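Local atomic coordinates of Pbp related beta-lactamase (Pyrococcus abyssi, PDB entry 2QMI), a protein that probably acts as an archaeal serine-type peptidase that assembles into a self-compartmentalizing octamer and is related to penicillin-binding proteins and beta-lactamases. Residues M424-Y429 against V435-E440; G375-E380 against Y442-S447; V11-E16 against I362-E367; A338-A343 against P355-E360; G280-G285 against I289-F294. All blocks are in the same frame, centred on the assembly; numbering follows the deposited sequence.

Contact 1 (M424-Y429 against V435-E440); sequences MYAEFY and VDLIFE
Glu427 and Tyr429 pair with Ile438 and Asp436 in an antiparallel beta hairpin. Its strands, 422-431 and 434-439, are neighbours in the closed barrel of the octamerisation domain. Four backbone hydrogen bonds join them. Glu427 and Ile438 bond in both directions, with Ile438 N 2.9 Å from Glu427 O. Tyr429 and Asp436 do the same, and Tyr429 N lies 2.8 Å from Asp436 O.

Apolar contacts crowd the buried face that carries Ala426, Phe428, Leu437 and Phe439. Leu437 CD1 makes a CH-pi contact over one face of the Phe428 ring, 3.7 Å from its centroid. With chi1 at 169°, Leu437 CG stands opposite its own backbone N, and the branch leans toward that ring. Val435 CG1 meets the same ring at its edge. Ala426 CB packs 3.5 Å from Phe439 CD1. Met424 crosses Phe439 at about a right angle and sets its CE 3.3 Å from Phe439 CZ.

On the other face Tyr429 CE1 lies 3.8 Å from Ile438 CG1. Arg157 of a second subunit packs on Glu427 and Ile438. Asp436 OD2 forms a salt bridge with Arg443. One water donates to Tyr429 O at 2.8 Å and to Asp436 OD1 at 2.6 Å.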
# COMPACT_ATOMS: atom_id res chain seq x y z
N MET A 424 18.28 36.44 3.54
CA MET A 424 19.24 35.76 4.41
C MET A 424 20.12 34.91 3.48
O MET A 424 19.60 34.21 2.61
CB MET A 424 18.48 34.89 5.41
CG MET A 424 19.34 34.32 6.52
SD MET A 424 18.33 33.56 7.84
CE MET A 424 18.04 31.89 7.12
N TYR A 425 21.43 34.96 3.66
CA TYR A 425 22.32 34.23 2.76
C TYR A 425 22.94 32.92 3.22
O TYR A 425 23.10 32.65 4.41
CB TYR A 425 23.47 35.14 2.32
CG TYR A 425 23.04 36.48 1.78
CD1 TYR A 425 22.47 37.45 2.62
CD2 TYR A 425 23.23 36.80 0.43
CE1 TYR A 425 22.11 38.71 2.13
CE2 TYR A 425 22.87 38.06 -0.07
CZ TYR A 425 22.32 39.00 0.78
OH TYR A 425 22.00 40.26 0.29
N ALA A 426 23.32 32.12 2.22
CA ALA A 426 23.98 30.84 2.42
C ALA A 426 25.22 30.90 1.53
O ALA A 426 25.23 31.62 0.52
CB ALA A 426 23.07 29.69 2.00
N GLU A 427 26.27 30.17 1.89
CA GLU A 427 27.50 30.16 1.10
C GLU A 427 28.05 28.75 0.93
O GLU A 427 28.16 28.00 1.90
CB GLU A 427 28.58 31.05 1.73
CG GLU A 427 28.30 32.54 1.67
CD GLU A 427 27.68 33.07 2.95
OE1 GLU A 427 28.31 32.95 4.03
OE2 GLU A 427 26.56 33.63 2.88
N PHE A 428 28.39 28.41 -0.30
CA PHE A 428 28.95 27.10 -0.64
C PHE A 428 30.41 27.30 -1.03
O PHE A 428 30.71 28.09 -1.92
CB PHE A 428 28.19 26.50 -1.83
CG PHE A 428 26.82 25.98 -1.48
CD1 PHE A 428 26.66 24.74 -0.89
CD2 PHE A 428 25.69 26.75 -1.74
CE1 PHE A 428 25.40 24.26 -0.55
CE2 PHE A 428 24.42 26.29 -1.40
CZ PHE A 428 24.27 25.04 -0.81
N TYR A 429 31.31 26.59 -0.35
CA TYR A 429 32.74 26.68 -0.66
C TYR A 429 33.21 25.36 -1.28
O TYR A 429 33.30 24.35 -0.58
CB TYR A 429 33.56 26.99 0.60
CG TYR A 429 33.29 28.35 1.23
CD1 TYR A 429 32.20 28.55 2.08
CD2 TYR A 429 34.11 29.44 0.95
CE1 TYR A 429 31.94 29.81 2.65
CE2 TYR A 429 33.87 30.70 1.51
CZ TYR A 429 32.77 30.87 2.36
OH TYR A 429 32.54 32.11 2.92
N VAL A 435 32.84 20.19 -0.13
CA VAL A 435 32.09 21.45 -0.11
C VAL A 435 31.62 21.85 1.29
O VAL A 435 31.02 21.05 2.01
CB VAL A 435 30.84 21.35 -1.03
CG1 VAL A 435 29.99 22.61 -0.92
CG2 VAL A 435 31.28 21.14 -2.47
N ASP A 436 31.89 23.10 1.67
CA ASP A 436 31.47 23.63 2.98
C ASP A 436 30.27 24.56 2.80
O ASP A 436 30.34 25.52 2.04
CB ASP A 436 32.58 24.44 3.65
CG ASP A 436 33.76 23.60 4.07
OD1 ASP A 436 34.71 23.46 3.27
OD2 ASP A 436 33.72 23.07 5.20
N LEU A 437 29.19 24.27 3.51
CA LEU A 437 27.99 25.10 3.45
C LEU A 437 27.86 25.89 4.75
O LEU A 437 27.85 25.32 5.84
CB LEU A 437 26.74 24.24 3.23
CG LEU A 437 25.39 24.95 3.40
CD1 LEU A 437 25.33 26.17 2.50
CD2 LEU A 437 24.27 24.00 3.07
N ILE A 438 27.78 27.21 4.63
CA ILE A 438 27.63 28.07 5.80
C ILE A 438 26.26 28.72 5.65
O ILE A 438 26.06 29.56 4.78
CB ILE A 438 28.68 29.21 5.84
CG1 ILE A 438 30.10 28.64 5.76
CG2 ILE A 438 28.48 30.04 7.10
CD1 ILE A 438 30.49 27.73 6.91
N PHE A 439 25.32 28.32 6.51
CA PHE A 439 23.98 28.88 6.44
C PHE A 439 23.51 29.38 7.81
O PHE A 439 23.24 28.59 8.72
CB PHE A 439 23.01 27.83 5.89
CG PHE A 439 21.61 28.32 5.73
CD1 PHE A 439 21.34 29.47 5.01
CD2 PHE A 439 20.55 27.63 6.32
CE1 PHE A 439 20.04 29.94 4.87
CE2 PHE A 439 19.24 28.08 6.19
CZ PHE A 439 18.98 29.24 5.46
N GLU A 440 23.41 30.69 7.93
CA GLU A 440 23.03 31.36 9.17
C GLU A 440 23.96 30.92 10.30
O GLU A 440 25.15 31.26 10.28
CB GLU A 440 21.57 31.07 9.54
CG GLU A 440 21.11 31.90 10.75
CD GLU A 440 20.41 31.07 11.82
OE1 GLU A 440 20.80 29.89 12.01
OE2 GLU A 440 19.49 31.59 12.48
O HOH W 1 35.61 23.59 0.80

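Contact 2 (G375-E380 against Y442-S447); sequences GTIKFE and YRLIKS
Leu444 has the most surface buried here, and both of its methyls are used. Its CD1 lies 3.4 Å from Phe379 CD2, and its CD2 lies 3.7 Å from the same ring atom. The two side chains cross at about a right angle. Leu444 CD2 also reaches Ile377, 3.9 Å from CG1.

Ile377 comes next. Its CG1 sits between the backbone N and the carbonyl carbon, with chi1 at 52°, and the chain then runs straight out through chi2 at -179°. This carries CD1 to Tyr442, 3.5 Å from CD1 of that ring. The same methyl lies in the plane of the Phe379 ring, at its edge.

The strands are not direct partners. Strand 368-371 runs between 378-384 and 442-446 where the eight-stranded antiparallel barrel closes. The CA atoms of Phe379 and Leu444 are therefore 8.0 Å apart, and no hydrogen bond crosses between the segments. Tyr370 of the intervening strand packs on Leu444.

Phe379 is buried and brings the CD2-CE2 side of its ring to the leucine methyls. It also touches Leu390 and Ala392 of the strand 387-392. Tyr442 OH hydrogen-bonds Glu118 of a second subunit.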
# COMPACT_ATOMS: atom_id res chain seq x y z
N GLY A 375 28.47 14.74 12.55
CA GLY A 375 27.17 14.19 12.17
C GLY A 375 25.94 14.46 13.03
O GLY A 375 25.02 13.64 13.05
N THR A 376 25.89 15.60 13.72
CA THR A 376 24.73 15.92 14.55
C THR A 376 23.46 16.13 13.72
O THR A 376 22.43 15.52 13.99
CB THR A 376 24.96 17.18 15.39
OG1 THR A 376 25.44 18.24 14.55
CG2 THR A 376 25.96 16.90 16.51
N ILE A 377 23.54 17.01 12.73
CA ILE A 377 22.39 17.28 11.87
C ILE A 377 22.70 16.93 10.43
O ILE A 377 23.84 17.07 9.98
CB ILE A 377 21.94 18.75 11.97
CG1 ILE A 377 23.13 19.69 11.72
CG2 ILE A 377 21.31 19.02 13.33
CD1 ILE A 377 22.77 21.15 11.82
N LYS A 378 21.68 16.47 9.71
CA LYS A 378 21.84 16.05 8.31
C LYS A 378 20.94 16.82 7.35
O LYS A 378 19.74 16.99 7.60
CB LYS A 378 21.55 14.55 8.17
CG LYS A 378 22.11 13.68 9.28
CD LYS A 378 21.29 13.79 10.56
CE LYS A 378 21.96 13.04 11.70
NZ LYS A 378 22.18 11.60 11.35
N PHE A 379 21.53 17.24 6.23
CA PHE A 379 20.82 17.98 5.19
C PHE A 379 21.18 17.44 3.81
O PHE A 379 22.25 16.88 3.62
CB PHE A 379 21.22 19.45 5.21
CG PHE A 379 20.73 20.20 6.41
CD1 PHE A 379 19.57 20.96 6.35
CD2 PHE A 379 21.46 20.19 7.60
CE1 PHE A 379 19.13 21.69 7.45
CE2 PHE A 379 21.03 20.91 8.71
CZ PHE A 379 19.87 21.67 8.64
N GLU A 380 20.28 17.63 2.85
CA GLU A 380 20.55 17.22 1.49
C GLU A 380 20.27 18.38 0.55
O GLU A 380 19.23 19.03 0.66
CB GLU A 380 19.72 16.01 1.06
CG GLU A 380 19.82 15.76 -0.45
CD GLU A 380 20.01 14.30 -0.83
OE1 GLU A 380 19.01 13.54 -0.82
OE2 GLU A 380 21.17 13.92 -1.13
N TYR A 442 24.67 27.61 11.20
CA TYR A 442 25.34 26.34 10.98
C TYR A 442 26.48 26.26 9.97
O TYR A 442 26.67 27.15 9.13
CB TYR A 442 24.30 25.29 10.57
CG TYR A 442 23.06 25.23 11.45
CD1 TYR A 442 23.08 24.57 12.67
CD2 TYR A 442 21.86 25.79 11.02
CE1 TYR A 442 21.94 24.46 13.45
CE2 TYR A 442 20.70 25.69 11.80
CZ TYR A 442 20.75 25.02 13.01
OH TYR A 442 19.61 24.89 13.77
N ARG A 443 27.24 25.18 10.08
CA ARG A 443 28.32 24.85 9.16
C ARG A 443 28.01 23.40 8.81
O ARG A 443 27.77 22.59 9.71
CB ARG A 443 29.71 24.92 9.81
CG ARG A 443 30.79 24.36 8.87
CD ARG A 443 32.20 24.39 9.44
NE ARG A 443 33.17 23.90 8.46
CZ ARG A 443 34.49 23.83 8.65
NH1 ARG A 443 35.02 24.22 9.80
NH2 ARG A 443 35.28 23.38 7.69
N LEU A 444 27.99 23.08 7.53
CA LEU A 444 27.69 21.73 7.07
C LEU A 444 28.70 21.29 6.00
O LEU A 444 29.10 22.09 5.16
CB LEU A 444 26.27 21.69 6.49
CG LEU A 444 25.17 22.16 7.45
CD1 LEU A 444 23.89 22.45 6.69
CD2 LEU A 444 24.94 21.09 8.51
N ILE A 445 29.10 20.03 6.03
CA ILE A 445 30.08 19.54 5.07
C ILE A 445 29.57 18.35 4.28
O ILE A 445 29.24 17.30 4.85
CB ILE A 445 31.39 19.15 5.78
CG1 ILE A 445 31.91 20.34 6.60
CG2 ILE A 445 32.44 18.70 4.75
CD1 ILE A 445 33.11 20.01 7.48
N LYS A 446 29.51 18.52 2.96
CA LYS A 446 29.03 17.49 2.04
C LYS A 446 29.67 16.12 2.23
O LYS A 446 30.89 16.01 2.33
CB LYS A 446 29.23 17.96 0.60
CG LYS A 446 29.16 16.85 -0.45
CD LYS A 446 27.83 16.84 -1.19
CE LYS A 446 27.60 18.17 -1.90
NZ LYS A 446 28.80 18.59 -2.68
N SER A 447 28.85 15.07 2.28
CA SER A 447 29.33 13.69 2.42
C SER A 447 30.03 13.24 1.12
O SER A 447 29.48 12.32 0.47
CB SER A 447 28.17 12.74 2.71
OG SER A 447 27.63 12.94 4.00
OXT SER A 447 31.09 13.80 0.78

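Contact 3 (V11-E16 against I362-E367); sequences VEKMAE and ILKKVE
Glu16 and Lys364 have the closest backbones of the two segments, yet their CA atoms are 12.0 Å apart, so only long side chains span the distance. They belong to a surface salt-bridge network of Lys13, Glu16 and Lys364. It ties helix 3-16 of the beta-lactamase-like part to helix 355-364, which leads to the octamerisation barrel.

Glu16 and Lys364 reach toward each other from opposite directions. Glu16 CG is turned opposite the backbone N, with chi1 at 156°, and the chain stays extended beyond it. The Lys364 chain is nearly straight until it bends at chi4 (77°), which swings the ammonium group to the carboxylate. Lys364 NZ donates to Glu16 OE1 at 2.8 Å. It meets that oxygen from above the carboxylate plane, 42° out of it.

Lys13 stands one turn back on the helix of Glu16. It gives a weak bond to the other oxygen, with Lys13 NZ 3.4 Å from Glu16 OE2. Both lysines also form salt bridges with Glu360 OE1, so two carboxylates share two ammonium groups. This sharing probably offsets the nearness of the like charges. Lys13 NZ and Lys364 NZ are 4.3 Å apart.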
# COMPACT_ATOMS: atom_id res chain seq x y z
N VAL A 11 26.56 14.45 -27.10
CA VAL A 11 26.34 13.10 -26.60
C VAL A 11 26.25 13.03 -25.08
O VAL A 11 25.55 12.17 -24.53
CB VAL A 11 27.43 12.15 -27.11
CG1 VAL A 11 27.26 10.76 -26.48
CG2 VAL A 11 27.37 12.05 -28.62
N GLU A 12 26.95 13.93 -24.40
CA GLU A 12 26.94 13.96 -22.95
C GLU A 12 25.62 14.53 -22.43
O GLU A 12 25.09 14.08 -21.41
CB GLU A 12 28.12 14.80 -22.42
CG GLU A 12 29.49 14.31 -22.91
CD GLU A 12 30.65 15.07 -22.28
OE1 GLU A 12 30.68 16.31 -22.39
OE2 GLU A 12 31.53 14.42 -21.68
N LYS A 13 25.08 15.52 -23.14
CA LYS A 13 23.81 16.12 -22.73
C LYS A 13 22.65 15.16 -22.94
O LYS A 13 21.74 15.09 -22.10
CB LYS A 13 23.56 17.43 -23.49
CG LYS A 13 24.40 18.59 -22.98
CD LYS A 13 24.16 18.81 -21.49
CE LYS A 13 25.06 19.88 -20.91
NZ LYS A 13 24.89 19.97 -19.43
N MET A 14 22.68 14.43 -24.05
CA MET A 14 21.62 13.47 -24.36
C MET A 14 21.60 12.35 -23.32
O MET A 14 20.54 11.91 -22.88
CB MET A 14 21.81 12.89 -25.77
CG MET A 14 21.58 13.91 -26.88
SD MET A 14 21.88 13.27 -28.56
CE MET A 14 20.29 12.51 -28.90
N ALA A 15 22.78 11.88 -22.93
CA ALA A 15 22.87 10.83 -21.93
C ALA A 15 22.31 11.35 -20.60
O ALA A 15 21.41 10.76 -20.00
CB ALA A 15 24.32 10.40 -21.75
N GLU A 16 22.85 12.48 -20.15
CA GLU A 16 22.44 13.09 -18.89
C GLU A 16 20.96 13.45 -18.78
O GLU A 16 20.33 13.19 -17.75
CB GLU A 16 23.28 14.34 -18.63
CG GLU A 16 22.60 15.35 -17.71
CD GLU A 16 23.33 16.68 -17.66
OE1 GLU A 16 24.49 16.68 -17.20
OE2 GLU A 16 22.75 17.71 -18.07
N ILE A 362 28.51 24.29 -12.36
CA ILE A 362 28.89 24.73 -11.02
C ILE A 362 27.86 24.30 -9.97
O ILE A 362 28.22 23.84 -8.89
CB ILE A 362 29.08 26.27 -10.95
CG1 ILE A 362 30.14 26.72 -11.97
CG2 ILE A 362 29.50 26.69 -9.55
CD1 ILE A 362 31.41 25.91 -11.92
N LEU A 363 26.58 24.46 -10.28
CA LEU A 363 25.51 24.08 -9.36
C LEU A 363 25.49 22.58 -9.08
O LEU A 363 25.14 22.16 -7.97
CB LEU A 363 24.15 24.50 -9.91
CG LEU A 363 23.90 26.01 -9.93
CD1 LEU A 363 22.64 26.30 -10.76
CD2 LEU A 363 23.75 26.53 -8.50
N LYS A 364 25.84 21.77 -10.08
CA LYS A 364 25.84 20.32 -9.89
C LYS A 364 26.78 19.92 -8.76
O LYS A 364 26.57 18.91 -8.10
CB LYS A 364 26.29 19.58 -11.15
CG LYS A 364 25.20 19.33 -12.19
CD LYS A 364 25.51 18.04 -12.99
CE LYS A 364 24.58 17.84 -14.19
NZ LYS A 364 24.93 18.73 -15.34
N LYS A 365 27.81 20.72 -8.54
CA LYS A 365 28.79 20.45 -7.49
C LYS A 365 28.24 20.60 -6.07
O LYS A 365 28.75 20.01 -5.12
CB LYS A 365 29.99 21.40 -7.64
CG LYS A 365 30.70 21.38 -8.98
CD LYS A 365 31.92 22.31 -8.91
CE LYS A 365 32.70 22.41 -10.22
NZ LYS A 365 33.83 23.39 -10.07
N VAL A 366 27.19 21.40 -5.94
CA VAL A 366 26.59 21.69 -4.65
C VAL A 366 25.57 20.67 -4.15
O VAL A 366 25.19 20.70 -2.97
CB VAL A 366 25.99 23.13 -4.69
CG1 VAL A 366 24.78 23.24 -3.80
CG2 VAL A 366 27.05 24.13 -4.27
N GLU A 367 25.13 19.77 -5.02
CA GLU A 367 24.16 18.75 -4.63
C GLU A 367 24.86 17.65 -3.84
O GLU A 367 26.03 17.34 -4.08
CB GLU A 367 23.48 18.13 -5.86
CG GLU A 367 22.73 19.13 -6.74
CD GLU A 367 22.07 18.46 -7.94
OE1 GLU A 367 22.78 17.70 -8.64
OE2 GLU A 367 20.86 18.69 -8.17

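Contact 4 (A338-A343 against P355-E360); sequences AMYALA and PFIYRE
A Met-aromatic contact between Met339 and Phe356 helps join two helices. Helix 334-345 packs on strands of the large sheet of the beta-lactamase-like part. Helix 355-364 leads toward the octamerisation barrel. The backbones stay well apart, with the nearest CA atoms, those of Tyr340 and Ile357, 8.9 Å from each other.

Met339 SD lies 3.7 Å from Phe356 CZ and 4.8 Å from the ring centroid. The sulfur approaches obliquely, 70° off the ring normal. Met339 CB meets the same ring in its plane, at the edge, 3.9 Å from CZ. Phe356 CG is placed between the backbone N and the carbonyl carbon, with chi1 at 44°, and the ring projects to the methionine. Tyr336 stacks on this ring, and Phe279 touches both partners.

The second pair is Tyr340 and Ile357, which cross at about a right angle. The tip of Ile357, CD1, meets the edge of the tyrosine ring in its plane, 3.3 Å from CD1 of Tyr340. Phe9 stacks on the Tyr340 ring, and Tyr340 OH hydrogen-bonds Glu351.

No hydrogen bond crosses between the segments, and all four touching residues are buried. The joint therefore rests on dispersion and on the sulfur-ring contact. The phenol oxygen of Tyr340 is satisfied by a carboxylate beside the packing.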
# COMPACT_ATOMS: atom_id res chain seq x y z
N ALA A 338 22.15 24.96 -30.00
CA ALA A 338 22.36 25.88 -31.12
C ALA A 338 23.38 26.97 -30.75
O ALA A 338 24.31 27.24 -31.51
CB ALA A 338 21.04 26.52 -31.52
N MET A 339 23.20 27.57 -29.59
CA MET A 339 24.09 28.64 -29.15
C MET A 339 25.52 28.15 -28.88
O MET A 339 26.48 28.90 -29.08
CB MET A 339 23.49 29.33 -27.92
CG MET A 339 22.10 29.87 -28.21
SD MET A 339 21.27 30.66 -26.81
CE MET A 339 20.26 31.88 -27.63
N TYR A 340 25.66 26.90 -28.45
CA TYR A 340 26.97 26.31 -28.19
C TYR A 340 27.75 26.27 -29.52
O TYR A 340 28.93 26.59 -29.58
CB TYR A 340 26.80 24.89 -27.65
CG TYR A 340 28.05 24.28 -27.03
CD1 TYR A 340 28.27 24.35 -25.65
CD2 TYR A 340 28.99 23.61 -27.82
CE1 TYR A 340 29.40 23.76 -25.07
CE2 TYR A 340 30.12 23.02 -27.24
CZ TYR A 340 30.31 23.09 -25.87
OH TYR A 340 31.39 22.48 -25.29
N ALA A 341 27.06 25.86 -30.58
CA ALA A 341 27.67 25.78 -31.90
C ALA A 341 27.99 27.19 -32.41
O ALA A 341 29.11 27.45 -32.87
CB ALA A 341 26.74 25.06 -32.88
N LEU A 342 27.02 28.10 -32.31
CA LEU A 342 27.24 29.47 -32.74
C LEU A 342 28.46 30.08 -32.07
O LEU A 342 29.27 30.73 -32.72
CB LEU A 342 26.00 30.33 -32.44
CG LEU A 342 24.77 30.02 -33.30
CD1 LEU A 342 23.55 30.70 -32.73
CD2 LEU A 342 25.03 30.46 -34.72
N ALA A 343 28.61 29.85 -30.77
CA ALA A 343 29.75 30.36 -30.02
C ALA A 343 31.07 29.84 -30.60
O ALA A 343 32.02 30.60 -30.78
CB ALA A 343 29.64 29.96 -28.56
N PRO A 355 26.04 31.62 -20.04
CA PRO A 355 25.58 31.46 -18.66
C PRO A 355 24.90 30.13 -18.33
O PRO A 355 25.23 29.51 -17.32
CB PRO A 355 24.67 32.67 -18.44
CG PRO A 355 24.25 33.07 -19.83
CD PRO A 355 25.50 32.86 -20.63
N PHE A 356 23.97 29.69 -19.17
CA PHE A 356 23.27 28.45 -18.90
C PHE A 356 24.19 27.23 -18.88
O PHE A 356 23.78 26.16 -18.42
CB PHE A 356 22.12 28.21 -19.90
CG PHE A 356 22.46 28.51 -21.34
CD1 PHE A 356 22.09 29.72 -21.92
CD2 PHE A 356 23.11 27.57 -22.14
CE1 PHE A 356 22.36 29.99 -23.26
CE2 PHE A 356 23.38 27.82 -23.48
CZ PHE A 356 23.00 29.03 -24.04
N ILE A 357 25.42 27.39 -19.35
CA ILE A 357 26.35 26.26 -19.36
C ILE A 357 27.24 26.14 -18.13
O ILE A 357 27.35 25.05 -17.56
CB ILE A 357 27.22 26.27 -20.64
CG1 ILE A 357 26.31 26.19 -21.87
CG2 ILE A 357 28.17 25.08 -20.64
CD1 ILE A 357 27.04 26.18 -23.19
N TYR A 358 27.89 27.22 -17.69
CA TYR A 358 28.74 27.12 -16.50
C TYR A 358 27.92 27.08 -15.21
O TYR A 358 28.34 26.47 -14.22
CB TYR A 358 29.77 28.25 -16.43
CG TYR A 358 29.25 29.66 -16.61
CD1 TYR A 358 29.10 30.21 -17.88
CD2 TYR A 358 28.98 30.48 -15.51
CE1 TYR A 358 28.71 31.54 -18.06
CE2 TYR A 358 28.58 31.81 -15.66
CZ TYR A 358 28.45 32.33 -16.95
OH TYR A 358 28.07 33.64 -17.13
N ARG A 359 26.76 27.71 -15.23
CA ARG A 359 25.89 27.73 -14.06
C ARG A 359 25.40 26.31 -13.74
O ARG A 359 25.33 25.92 -12.58
CB ARG A 359 24.71 28.68 -14.30
CG ARG A 359 23.65 28.70 -13.21
CD ARG A 359 22.86 30.01 -13.24
NE ARG A 359 22.26 30.29 -14.54
CZ ARG A 359 21.16 29.71 -15.00
NH1 ARG A 359 20.53 28.81 -14.26
NH2 ARG A 359 20.68 30.02 -16.21
N GLU A 360 25.06 25.54 -14.77
CA GLU A 360 24.58 24.18 -14.56
C GLU A 360 25.68 23.28 -14.01
O GLU A 360 25.43 22.43 -13.15
CB GLU A 360 24.08 23.56 -15.86
CG GLU A 360 23.38 22.22 -15.65
CD GLU A 360 23.60 21.25 -16.81
OE1 GLU A 360 24.77 20.81 -16.98
OE2 GLU A 360 22.62 20.94 -17.54

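Contact 5 (G280-G285 against I289-F294); sequences GGEGYG and IIYPNF
Gly283 and Ile290 form the hydrogen-bonded pair of a short antiparallel beta hairpin, strands 283-284 and 289-291, in the large sheet of the beta-lactamase-like part. Two backbone bonds join them: Gly283 N to Ile290 O at 2.9 Å, and Ile290 N to Gly283 O at 2.8 Å. Tyr284 and Ile289 follow as a non-hydrogen-bonded pair.

Apolar packing is modest. Ile289 CG1 lies 3.8 Å from Tyr284 CE1, and the two side chains cross at a slant. Two other side chains set carbons against backbone atoms. On the opposite face of the sheet, Ile290 CG1 rests beside Gly285 N. Where the chain turns a corner at Pro292, its CG packs 3.3 Å from Gly281 O.

The polar contacts centre on Glu282, whose chain bends at chi2 and turns the carboxylate back toward Gly280. Glu282 OE2 accepts from Gly280 N at 2.7 Å, on the syn side and 19° out of the carboxylate plane. Glu282 OE1 accepts from Phe279 N. A water also links Glu282 OE1, at a long 3.3 Å, to Asn293 N, at 2.8 Å. The carboxylate stands nearly perpendicular to the Tyr291 ring, their planes 81° apart.

Tyr284 OH hydrogen-bonds His302 NE2, and its ring also touches Tyr160. Both partners belong to a pattern consistent with the SxxK-type active site of this family. The hairpin thus probably helps shape that site. Backbone N-H groups on both oxygens probably limit the rotation of the Glu282 carboxylate. It holds the 280-282 loop and, through the long water bond, reaches Asn293 just past the corner.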
# COMPACT_ATOMS: atom_id res chain seq x y z
N GLY A 280 20.72 40.17 -22.51
CA GLY A 280 20.58 41.60 -22.31
C GLY A 280 19.22 42.20 -22.60
O GLY A 280 18.28 42.02 -21.83
N GLY A 281 19.11 42.94 -23.70
CA GLY A 281 17.85 43.55 -24.05
C GLY A 281 17.21 42.86 -25.25
O GLY A 281 16.91 43.50 -26.26
N GLU A 282 16.99 41.55 -25.15
CA GLU A 282 16.36 40.84 -26.25
C GLU A 282 14.91 41.29 -26.39
O GLU A 282 14.25 41.60 -25.39
CB GLU A 282 16.42 39.32 -26.05
CG GLU A 282 16.50 38.86 -24.62
CD GLU A 282 17.93 38.80 -24.10
OE1 GLU A 282 18.76 38.10 -24.71
OE2 GLU A 282 18.20 39.46 -23.07
N GLY A 283 14.42 41.34 -27.62
CA GLY A 283 13.05 41.76 -27.87
C GLY A 283 12.36 40.86 -28.87
O GLY A 283 12.82 39.75 -29.15
N TYR A 284 11.24 41.32 -29.42
CA TYR A 284 10.49 40.54 -30.38
C TYR A 284 10.24 41.33 -31.67
O TYR A 284 9.87 42.50 -31.63
CB TYR A 284 9.13 40.10 -29.79
CG TYR A 284 8.61 38.79 -30.34
CD1 TYR A 284 9.08 37.57 -29.86
CD2 TYR A 284 7.66 38.77 -31.37
CE1 TYR A 284 8.63 36.35 -30.39
CE2 TYR A 284 7.19 37.56 -31.91
CZ TYR A 284 7.68 36.36 -31.41
OH TYR A 284 7.25 35.16 -31.95
N GLY A 285 10.46 40.66 -32.79
CA GLY A 285 10.23 41.26 -34.09
C GLY A 285 8.99 40.59 -34.66
O GLY A 285 7.96 40.55 -34.00
N ILE A 289 12.66 36.19 -32.41
CA ILE A 289 13.19 36.79 -31.20
C ILE A 289 14.49 37.52 -31.55
O ILE A 289 15.28 37.04 -32.38
CB ILE A 289 13.45 35.72 -30.12
CG1 ILE A 289 12.14 34.99 -29.81
CG2 ILE A 289 14.01 36.37 -28.86
CD1 ILE A 289 12.28 33.89 -28.76
N ILE A 290 14.71 38.68 -30.95
CA ILE A 290 15.90 39.47 -31.25
C ILE A 290 16.88 39.49 -30.08
O ILE A 290 16.50 39.79 -28.95
CB ILE A 290 15.49 40.92 -31.63
CG1 ILE A 290 14.34 40.87 -32.64
CG2 ILE A 290 16.67 41.68 -32.23
CD1 ILE A 290 14.62 40.01 -33.87
N TYR A 291 18.15 39.17 -30.35
CA TYR A 291 19.20 39.15 -29.33
C TYR A 291 20.30 40.15 -29.70
O TYR A 291 21.25 39.80 -30.39
CB TYR A 291 19.84 37.75 -29.24
CG TYR A 291 18.91 36.57 -29.04
CD1 TYR A 291 18.75 35.98 -27.78
CD2 TYR A 291 18.25 35.99 -30.13
CE1 TYR A 291 17.97 34.82 -27.62
CE2 TYR A 291 17.46 34.83 -29.97
CZ TYR A 291 17.33 34.26 -28.72
OH TYR A 291 16.59 33.11 -28.60
N PRO A 292 20.20 41.41 -29.24
CA PRO A 292 21.21 42.42 -29.56
C PRO A 292 22.59 42.28 -28.89
O PRO A 292 23.59 42.77 -29.42
CB PRO A 292 20.52 43.73 -29.20
CG PRO A 292 19.61 43.33 -28.08
CD PRO A 292 19.04 42.03 -28.58
N ASN A 293 22.65 41.60 -27.75
CA ASN A 293 23.91 41.43 -27.02
C ASN A 293 24.34 39.97 -26.89
O ASN A 293 24.59 39.49 -25.78
CB ASN A 293 23.77 42.05 -25.63
CG ASN A 293 23.37 43.51 -25.69
OD1 ASN A 293 22.50 43.96 -24.94
ND2 ASN A 293 24.02 44.26 -26.58
N PHE A 294 24.42 39.26 -28.01
CA PHE A 294 24.82 37.85 -27.99
C PHE A 294 26.30 37.68 -28.34
O PHE A 294 26.64 37.49 -29.50
CB PHE A 294 23.98 37.05 -28.98
CG PHE A 294 24.35 35.59 -29.04
CD1 PHE A 294 24.02 34.73 -27.99
CD2 PHE A 294 25.03 35.07 -30.13
CE1 PHE A 294 24.37 33.39 -28.03
CE2 PHE A 294 25.39 33.73 -30.18
CZ PHE A 294 25.06 32.88 -29.12
O HOH W 2 20.86 39.98 -26.36

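The segments share one chain but two folds. Contact 5 lies in the large sheet of the beta-lactamase-like part. Contact 4 lies about 16 Å away, centre to centre, and touches it through Met339 and Leu342. Contacts 3 and 4 share helix 355-364, with centres about 13 Å apart. Along the chain contact 5 closes before contact 4 opens, and both lie inside the loop closed by contact 3. Contacts 1 and 2 come after it in one barrel, centres about 11 Å apart, with contact 1 nested within contact 2. Contacts 3 and 4 thus bridge the probable catalytic part and the barrel. Contacts 1, 2 and 4 touch a second subunit, and the segments of contact 3 meet two further subunits.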